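Local atomic coordinates of thymidylate synthase thyX (Helicobacter pylori, PDB entry 3N3Y), a protein that probably catalyses the reductive methylation of dUMP to dTMP, using methylenetetrahydrofolate as methyl donor with FAD and NADPH. Residues 107-112 / 132-137. Residues are numbered along the deposited sequence; the frame is centred on the assembly and turned at random.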
loop_
_atom_site.group_PDB
_atom_site.type_symbol
_atom_site.label_atom_id
_atom_site.label_comp_id
_atom_site.label_asym_id
_atom_site.label_seq_id
_atom_site.Cartn_x
_atom_site.Cartn_y
_atom_site.Cartn_z
ATOM N N LEU A 107 -30.788 -24.442 -22.962
ATOM C CA LEU A 107 -32.239 -24.399 -23.141
ATOM C C LEU A 107 -32.722 -25.702 -23.783
ATOM O O LEU A 107 -32.036 -26.272 -24.627
ATOM C CB LEU A 107 -32.647 -23.210 -24.010
ATOM C CG LEU A 107 -32.162 -21.846 -23.519
ATOM C CD1 LEU A 107 -32.591 -20.723 -24.475
ATOM C CD2 LEU A 107 -32.654 -21.580 -22.104
ATOM N N PRO A 108 -33.907 -26.176 -23.379
ATOM C CA PRO A 108 -34.782 -25.473 -22.445
ATOM C C PRO A 108 -34.326 -25.666 -21.012
ATOM O O PRO A 108 -33.606 -26.617 -20.706
ATOM C CB PRO A 108 -36.127 -26.164 -22.660
ATOM C CG PRO A 108 -35.750 -27.573 -22.975
ATOM C CD PRO A 108 -34.451 -27.496 -23.753
ATOM N N LEU A 109 -34.734 -24.752 -20.145
ATOM C CA LEU A 109 -34.473 -24.892 -18.726
ATOM C C LEU A 109 -35.136 -26.169 -18.270
ATOM O O LEU A 109 -36.277 -26.455 -18.641
ATOM C CB LEU A 109 -35.055 -23.706 -17.954
ATOM C CG LEU A 109 -34.514 -22.325 -18.346
ATOM C CD1 LEU A 109 -34.989 -21.253 -17.378
ATOM C CD2 LEU A 109 -32.992 -22.346 -18.417
ATOM N N ASN A 110 -34.402 -26.951 -17.498
ATOM C CA ASN A 110 -34.929 -28.146 -16.873
ATOM C C ASN A 110 -33.839 -28.660 -15.959
ATOM O O ASN A 110 -32.703 -28.182 -16.029
ATOM C CB ASN A 110 -35.348 -29.191 -17.916
ATOM C CG ASN A 110 -34.195 -29.640 -18.791
ATOM O OD1 ASN A 110 -33.044 -29.636 -18.368
ATOM N ND2 ASN A 110 -34.503 -30.032 -20.017
ATOM N N GLU A 111 -34.176 -29.619 -15.104
ATOM C CA GLU A 111 -33.276 -30.053 -14.042
ATOM C C GLU A 111 -31.856 -30.381 -14.506
ATOM O O GLU A 111 -30.878 -30.000 -13.853
ATOM C CB GLU A 111 -33.871 -31.241 -13.298
ATOM C CG GLU A 111 -35.129 -30.909 -12.527
ATOM C CD GLU A 111 -35.764 -32.149 -11.921
ATOM O OE1 GLU A 111 -36.892 -32.510 -12.339
ATOM O OE2 GLU A 111 -35.121 -32.773 -11.043
ATOM N N THR A 112 -31.749 -31.082 -15.628
ATOM C CA THR A 112 -30.458 -31.466 -16.177
ATOM C C THR A 112 -29.656 -30.259 -16.665
ATOM O O THR A 112 -28.469 -30.140 -16.383
ATOM C CB THR A 112 -30.626 -32.401 -17.379
ATOM O OG1 THR A 112 -31.571 -33.434 -17.068
ATOM C CG2 THR A 112 -29.286 -33.015 -17.757
ATOM N N MET A 132 -32.768 -16.689 -14.614
ATOM C CA MET A 132 -32.237 -15.558 -15.376
ATOM C C MET A 132 -30.718 -15.676 -15.644
ATOM O O MET A 132 -30.244 -15.351 -16.745
ATOM C CB MET A 132 -32.570 -14.229 -14.702
ATOM C CG MET A 132 -34.064 -14.026 -14.485
ATOM S SD MET A 132 -35.094 -14.469 -15.919
ATOM C CE MET A 132 -36.502 -13.396 -15.610
ATOM N N SER A 133 -29.949 -16.159 -14.674
ATOM C CA SER A 133 -28.508 -16.278 -14.918
ATOM C C SER A 133 -28.246 -17.239 -16.056
ATOM O O SER A 133 -27.404 -16.972 -16.911
ATOM C CB SER A 133 -27.736 -16.724 -13.676
ATOM O OG SER A 133 -27.840 -15.748 -12.674
ATOM N N VAL A 134 -28.974 -18.352 -16.065
ATOM C CA VAL A 134 -28.862 -19.327 -17.151
ATOM C C VAL A 134 -29.288 -18.737 -18.501
ATOM O O VAL A 134 -28.614 -18.946 -19.507
ATOM C CB VAL A 134 -29.659 -20.606 -16.852
ATOM C CG1 VAL A 134 -29.471 -21.649 -17.984
ATOM C CG2 VAL A 134 -29.211 -21.181 -15.491
ATOM N N LEU A 135 -30.379 -17.975 -18.519
ATOM C CA LEU A 135 -30.773 -17.288 -19.747
ATOM C C LEU A 135 -29.617 -16.434 -20.277
ATOM O O LEU A 135 -29.301 -16.477 -21.466
ATOM C CB LEU A 135 -32.037 -16.433 -19.541
ATOM C CG LEU A 135 -33.286 -17.209 -19.092
ATOM C CD1 LEU A 135 -34.576 -16.400 -19.279
ATOM C CD2 LEU A 135 -33.393 -18.559 -19.807
ATOM N N ALA A 136 -28.991 -15.672 -19.378
ATOM C CA ALA A 136 -27.867 -14.800 -19.728
ATOM C C ALA A 136 -26.682 -15.613 -20.215
ATOM O O ALA A 136 -25.999 -15.222 -21.159
ATOM C CB ALA A 136 -27.467 -13.929 -18.536
ATOM N N LEU A 137 -26.444 -16.743 -19.559
ATOM C CA LEU A 137 -25.348 -17.625 -19.925
ATOM C C LEU A 137 -25.582 -18.194 -21.312
ATOM O O LEU A 137 -24.655 -18.289 -22.116
ATOM C CB LEU A 137 -25.181 -18.761 -18.902
ATOM C CG LEU A 137 -24.099 -19.805 -19.217
ATOM C CD1 LEU A 137 -22.705 -19.219 -19.064
ATOM C CD2 LEU A 137 -24.237 -21.023 -18.334
#
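Leu109 reaches from the loop before helix 111-117 to two consecutive residues of helix 127-145, Val134 and Leu135. Its bond from CA to CB heads toward the helix, but Leu109 CB, 5.7 Å from Leu135 CD2, makes no close contact. Leu109 CG comes to 4.2 Å from Leu135 CD2; both methyls border Leu135 CD2 as well, Leu109 CD1 at 4.0 Å and Leu109 CD2 at 4.1 Å, and Leu109 CD2 also presses on Val134 CG1 at 3.6 Å. The branched end of leucine suits this place because one residue can touch two neighbours on the helix. Val134 and Leu109 run past each other in opposite directions; with CG1 anti to its backbone N (chi1 -177°), the compact valine offers a methyl close to the helix backbone and also packs on Phe106, Leu114 and Ala117. Leu135 crosses Leu109 at roughly a right angle, and its CD2 also receives Leu107 CD2 at 3.9 Å. A cis peptide joins Leu107 to Pro108, and Asn110 N-caps helix 111-117 through OD1 to Asn113 N. Only methyl and methine groups meet across this packing, with no hydrogen bond, so it rests on dispersion and the hydrophobic effect and fixes no polar direction.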